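Local coordinates for protein minor fimbrium anchoring subunit Mfa2 (Porphyromonas gingivalis, PDB 5NFI) that anchors the minor (Mfa1) fimbria in the outer membrane through its interaction with Mfa1 and regulates the length of the fimbria, at residues V176-E187 with F199-E210. Residues are numbered along the deposited sequence; the frame is centred on the assembly and turned at random.
Sequences VAKADSTYYPGE and FFTTLKLESGHE
Glu187 and Phe199 form the antiparallel hydrogen-bonded pair that joins the two segments, Phe199 N donating to Glu187 O at 2.9 Å; from there the backbones spread, and the axes of the short strands 182-184 and 199-202 approach no closer than 7.9 Å, their directions 137° apart. Side chains bridge the widening gap. Tyr184 does most of this: with CG anti to its carbonyl carbon (chi1 -71°), the ring reaches toward the opposite strand and meets Thr202 in a CH-pi contact, Thr202 CB standing 3.8 Å from the ring centroid and almost on the normal. Thr202 OG1 lies over this same face, nearer the rim, while Thr182 CG2 sits over the opposite face, so the ring is held between two threonines. Both polar ends here turn to one residue, Asn167, which is hydrogen-bonded to Tyr184 OH through OD1 and to Thr202 OG1 through ND2. Beyond the ring, the tyrosine hydroxyl packs alongside Leu203.

Nearer the pairing, Phe200 turns its ring edge to the backbone of Tyr184, and its CE2 packs against Gly186 CA. At the other end of the contact, Val176 CG1 touches His209 CE1 at 3.9 Å and CG2 approaches Glu206 OE1. Ser181 lies against the Glu210 carboxylate without a hydrogen bond to it; its OG is bonded to Ser166 instead.

The contact belongs to the beta hairpin of strands 182-190 and 196-202, together with the loops leading into and out of it, in the beta-rich fold of this fimbrillin-superfamily anchor. Strand 159-165 pairs with strand 182-190 and also receives Phe200 on Ile161 and Leu163, strand 133-151 pairs with strand 196-202, and strand 169-171 packs through Tyr170 against Val176 and Leu203.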
loop_
_atom_site.group_PDB
_atom_site.type_symbol
_atom_site.label_atom_id
_atom_site.label_comp_id
_atom_site.label_asym_id
_atom_site.label_seq_id
_atom_site.Cartn_x
_atom_site.Cartn_y
_atom_site.Cartn_z
ATOM N N VAL A 176 -8.987 1.837 0.542
ATOM C CA VAL A 176 -9.056 0.423 0.226
ATOM C C VAL A 176 -10.481 0.024 -0.062
ATOM O O VAL A 176 -11.370 0.213 0.763
ATOM C CB VAL A 176 -8.493 -0.440 1.366
ATOM C CG1 VAL A 176 -8.807 -1.932 1.141
ATOM C CG2 VAL A 176 -7.007 -0.193 1.497
ATOM N N ALA A 177 -10.684 -0.507 -1.260
ATOM C CA ALA A 177 -11.969 -1.040 -1.659
ATOM C C ALA A 177 -12.168 -2.399 -0.995
ATOM O O ALA A 177 -11.217 -3.171 -0.824
ATOM C CB ALA A 177 -12.048 -1.151 -3.173
ATOM N N LYS A 178 -13.396 -2.706 -0.609
ATOM C CA LYS A 178 -13.614 -3.986 0.044
ATOM C C LYS A 178 -13.481 -5.112 -0.976
ATOM O O LYS A 178 -13.885 -4.970 -2.127
ATOM C CB LYS A 178 -14.966 -4.009 0.773
ATOM C CG LYS A 178 -14.851 -3.557 2.254
ATOM C CD LYS A 178 -13.668 -2.572 2.446
ATOM C CE LYS A 178 -13.438 -2.095 3.872
ATOM N NZ LYS A 178 -12.265 -1.157 3.872
ATOM N N ALA A 179 -12.864 -6.209 -0.547
ATOM C CA ALA A 179 -12.575 -7.347 -1.418
ATOM C C ALA A 179 -12.297 -8.617 -0.598
ATOM O O ALA A 179 -12.115 -8.549 0.615
ATOM C CB ALA A 179 -11.391 -7.028 -2.321
ATOM N N ASP A 180 -12.268 -9.771 -1.259
ATOM C CA ASP A 180 -11.767 -10.986 -0.633
ATOM C C ASP A 180 -10.305 -10.818 -0.301
ATOM O O ASP A 180 -9.618 -10.003 -0.908
ATOM C CB ASP A 180 -11.933 -12.195 -1.537
ATOM C CG ASP A 180 -13.354 -12.630 -1.647
ATOM O OD1 ASP A 180 -14.196 -12.026 -0.947
ATOM O OD2 ASP A 180 -13.623 -13.589 -2.409
ATOM N N SER A 181 -9.819 -11.601 0.647
ATOM C CA SER A 181 -8.427 -11.514 1.024
ATOM C C SER A 181 -7.554 -11.960 -0.117
ATOM O O SER A 181 -8.009 -12.638 -1.017
ATOM C CB SER A 181 -8.139 -12.351 2.275
ATOM O OG SER A 181 -8.250 -11.540 3.434
ATOM N N THR A 182 -6.295 -11.567 -0.067
ATOM C CA THR A 182 -5.344 -11.867 -1.112
ATOM C C THR A 182 -4.095 -12.433 -0.478
ATOM O O THR A 182 -3.531 -11.840 0.445
ATOM C CB THR A 182 -4.968 -10.610 -1.925
ATOM O OG1 THR A 182 -6.140 -10.036 -2.513
ATOM C CG2 THR A 182 -3.984 -10.955 -3.008
ATOM N N TYR A 183 -3.654 -13.579 -0.960
ATOM C CA TYR A 183 -2.421 -14.131 -0.454
ATOM C C TYR A 183 -1.261 -13.536 -1.232
ATOM O O TYR A 183 -1.341 -13.402 -2.445
ATOM C CB TYR A 183 -2.444 -15.660 -0.533
ATOM C CG TYR A 183 -3.242 -16.254 0.592
ATOM C CD1 TYR A 183 -4.616 -16.408 0.495
ATOM C CD2 TYR A 183 -2.622 -16.624 1.784
ATOM C CE1 TYR A 183 -5.354 -16.939 1.549
ATOM C CE2 TYR A 183 -3.346 -17.156 2.843
ATOM C CZ TYR A 183 -4.709 -17.307 2.722
ATOM O OH TYR A 183 -5.421 -17.827 3.781
ATOM N N TYR A 184 -0.195 -13.159 -0.528
ATOM C CA TYR A 184 0.994 -12.627 -1.201
ATOM C C TYR A 184 2.153 -13.628 -1.252
ATOM O O TYR A 184 2.447 -14.308 -0.259
ATOM C CB TYR A 184 1.447 -11.330 -0.531
ATOM C CG TYR A 184 0.495 -10.200 -0.806
ATOM C CD1 TYR A 184 -0.611 -9.994 0.001
ATOM C CD2 TYR A 184 0.684 -9.358 -1.896
ATOM C CE1 TYR A 184 -1.490 -8.973 -0.252
ATOM C CE2 TYR A 184 -0.187 -8.334 -2.157
ATOM C CZ TYR A 184 -1.271 -8.142 -1.333
ATOM O OH TYR A 184 -2.150 -7.120 -1.596
ATOM N N PRO A 185 2.818 -13.703 -2.424
ATOM C CA PRO A 185 3.853 -14.685 -2.752
ATOM C C PRO A 185 5.048 -14.597 -1.822
ATOM O O PRO A 185 5.854 -13.677 -1.933
ATOM C CB PRO A 185 4.256 -14.313 -4.176
ATOM C CG PRO A 185 3.165 -13.455 -4.687
ATOM C CD PRO A 185 2.639 -12.730 -3.509
ATOM N N GLY A 186 5.161 -15.565 -0.920
ATOM C CA GLY A 186 6.234 -15.576 0.052
ATOM C C GLY A 186 7.453 -16.350 -0.391
ATOM O O GLY A 186 7.552 -17.556 -0.168
ATOM N N GLU A 187 8.392 -15.654 -1.019
ATOM C CA GLU A 187 9.637 -16.284 -1.419
ATOM C C GLU A 187 10.504 -16.518 -0.179
ATOM O O GLU A 187 10.615 -15.647 0.695
ATOM C CB GLU A 187 10.347 -15.441 -2.477
ATOM C CG GLU A 187 9.522 -15.337 -3.758
ATOM C CD GLU A 187 9.169 -16.704 -4.360
ATOM O OE1 GLU A 187 10.065 -17.576 -4.448
ATOM O OE2 GLU A 187 7.987 -16.911 -4.724
ATOM N N PHE A 199 9.987 -13.397 2.472
ATOM C CA PHE A 199 9.839 -11.987 2.120
ATOM C C PHE A 199 8.587 -11.717 1.275
ATOM O O PHE A 199 8.386 -12.322 0.220
ATOM C CB PHE A 199 11.080 -11.489 1.390
ATOM C CG PHE A 199 10.998 -10.044 0.982
ATOM C CD1 PHE A 199 11.334 -9.040 1.870
ATOM C CD2 PHE A 199 10.569 -9.688 -0.293
ATOM C CE1 PHE A 199 11.253 -7.705 1.486
ATOM C CE2 PHE A 199 10.477 -8.365 -0.673
ATOM C CZ PHE A 199 10.822 -7.372 0.212
ATOM N N PHE A 200 7.753 -10.800 1.753
ATOM C CA PHE A 200 6.511 -10.449 1.078
ATOM C C PHE A 200 6.518 -8.983 0.656
ATOM O O PHE A 200 6.985 -8.115 1.395
ATOM C CB PHE A 200 5.294 -10.686 1.984
ATOM C CG PHE A 200 5.202 -12.066 2.532
ATOM C CD1 PHE A 200 5.918 -12.429 3.661
ATOM C CD2 PHE A 200 4.395 -13.008 1.927
ATOM C CE1 PHE A 200 5.830 -13.711 4.166
ATOM C CE2 PHE A 200 4.301 -14.302 2.429
ATOM C CZ PHE A 200 5.015 -14.655 3.537
ATOM N N THR A 201 5.994 -8.699 -0.524
ATOM C CA THR A 201 5.669 -7.330 -0.825
ATOM C C THR A 201 4.159 -7.242 -0.929
ATOM O O THR A 201 3.540 -7.846 -1.815
ATOM C CB THR A 201 6.326 -6.823 -2.120
ATOM O OG1 THR A 201 7.742 -6.990 -2.038
ATOM C CG2 THR A 201 6.018 -5.352 -2.295
ATOM N N THR A 202 3.556 -6.505 -0.013
ATOM C CA THR A 202 2.119 -6.398 -0.027
ATOM C C THR A 202 1.744 -4.938 -0.239
ATOM O O THR A 202 2.614 -4.078 -0.312
ATOM C CB THR A 202 1.503 -6.944 1.274
ATOM O OG1 THR A 202 0.076 -6.840 1.213
ATOM C CG2 THR A 202 2.006 -6.169 2.467
ATOM N N LEU A 203 0.461 -4.646 -0.342
ATOM C CA LEU A 203 0.080 -3.265 -0.511
ATOM C C LEU A 203 -0.231 -2.700 0.867
ATOM O O LEU A 203 0.522 -2.951 1.809
ATOM C CB LEU A 203 -1.085 -3.127 -1.492
ATOM C CG LEU A 203 -0.698 -3.617 -2.896
ATOM C CD1 LEU A 203 -1.875 -3.587 -3.835
ATOM C CD2 LEU A 203 0.450 -2.782 -3.458
ATOM N N LYS A 204 -1.304 -1.920 0.983
ATOM C CA LYS A 204 -1.526 -1.091 2.170
ATOM C C LYS A 204 -1.840 -1.915 3.421
ATOM O O LYS A 204 -2.623 -2.867 3.386
ATOM C CB LYS A 204 -2.653 -0.084 1.907
ATOM C CG LYS A 204 -2.893 0.923 3.022
ATOM C CD LYS A 204 -2.580 2.329 2.562
ATOM C CE LYS A 204 -3.627 3.330 3.027
ATOM N NZ LYS A 204 -3.678 3.459 4.522
ATOM N N LEU A 205 -1.206 -1.535 4.524
ATOM C CA LEU A 205 -1.453 -2.176 5.799
ATOM C C LEU A 205 -2.241 -1.264 6.706
ATOM O O LEU A 205 -1.695 -0.360 7.317
ATOM C CB LEU A 205 -0.141 -2.559 6.472
ATOM C CG LEU A 205 0.731 -3.461 5.616
ATOM C CD1 LEU A 205 2.065 -3.653 6.281
ATOM C CD2 LEU A 205 0.032 -4.776 5.387
ATOM N N GLU A 206 -3.533 -1.506 6.813
ATOM C CA GLU A 206 -4.303 -0.717 7.737
ATOM C C GLU A 206 -5.409 -1.557 8.326
ATOM O O GLU A 206 -5.773 -2.588 7.795
ATOM C CB GLU A 206 -4.877 0.521 7.052
ATOM C CG GLU A 206 -6.072 0.238 6.164
ATOM C CD GLU A 206 -6.493 1.447 5.357
ATOM O OE1 GLU A 206 -7.700 1.571 5.053
ATOM O OE2 GLU A 206 -5.619 2.270 5.020
ATOM N N SER A 207 -5.927 -1.090 9.446
ATOM C CA SER A 207 -7.004 -1.757 10.132
ATOM C C SER A 207 -8.267 -1.639 9.319
ATOM O O SER A 207 -8.379 -0.748 8.491
ATOM C CB SER A 207 -7.181 -1.136 11.505
ATOM O OG SER A 207 -6.824 0.234 11.451
ATOM N N GLY A 208 -9.212 -2.542 9.545
ATOM C CA GLY A 208 -10.529 -2.421 8.948
ATOM C C GLY A 208 -10.929 -3.630 8.134
ATOM O O GLY A 208 -12.058 -3.712 7.645
ATOM N N HIS A 209 -9.998 -4.567 7.999
ATOM C CA HIS A 209 -10.180 -5.749 7.164
ATOM C C HIS A 209 -9.061 -6.723 7.489
ATOM O O HIS A 209 -8.167 -6.411 8.280
ATOM C CB HIS A 209 -10.156 -5.384 5.682
ATOM C CG HIS A 209 -9.029 -4.467 5.321
ATOM N ND1 HIS A 209 -9.198 -3.108 5.160
ATOM C CD2 HIS A 209 -7.709 -4.707 5.145
ATOM C CE1 HIS A 209 -8.031 -2.555 4.880
ATOM N NE2 HIS A 209 -7.111 -3.504 4.868
ATOM N N GLU A 210 -9.095 -7.891 6.866
ATOM C CA GLU A 210 -8.194 -8.965 7.244
ATOM C C GLU A 210 -6.753 -8.623 6.922
ATOM O O GLU A 210 -6.456 -8.123 5.843
ATOM C CB GLU A 210 -8.594 -10.260 6.545
ATOM C CG GLU A 210 -7.737 -11.451 6.901
ATOM C CD GLU A 210 -8.304 -12.734 6.345
ATOM O OE1 GLU A 210 -7.517 -13.618 5.924
ATOM O OE2 GLU A 210 -9.551 -12.843 6.313
#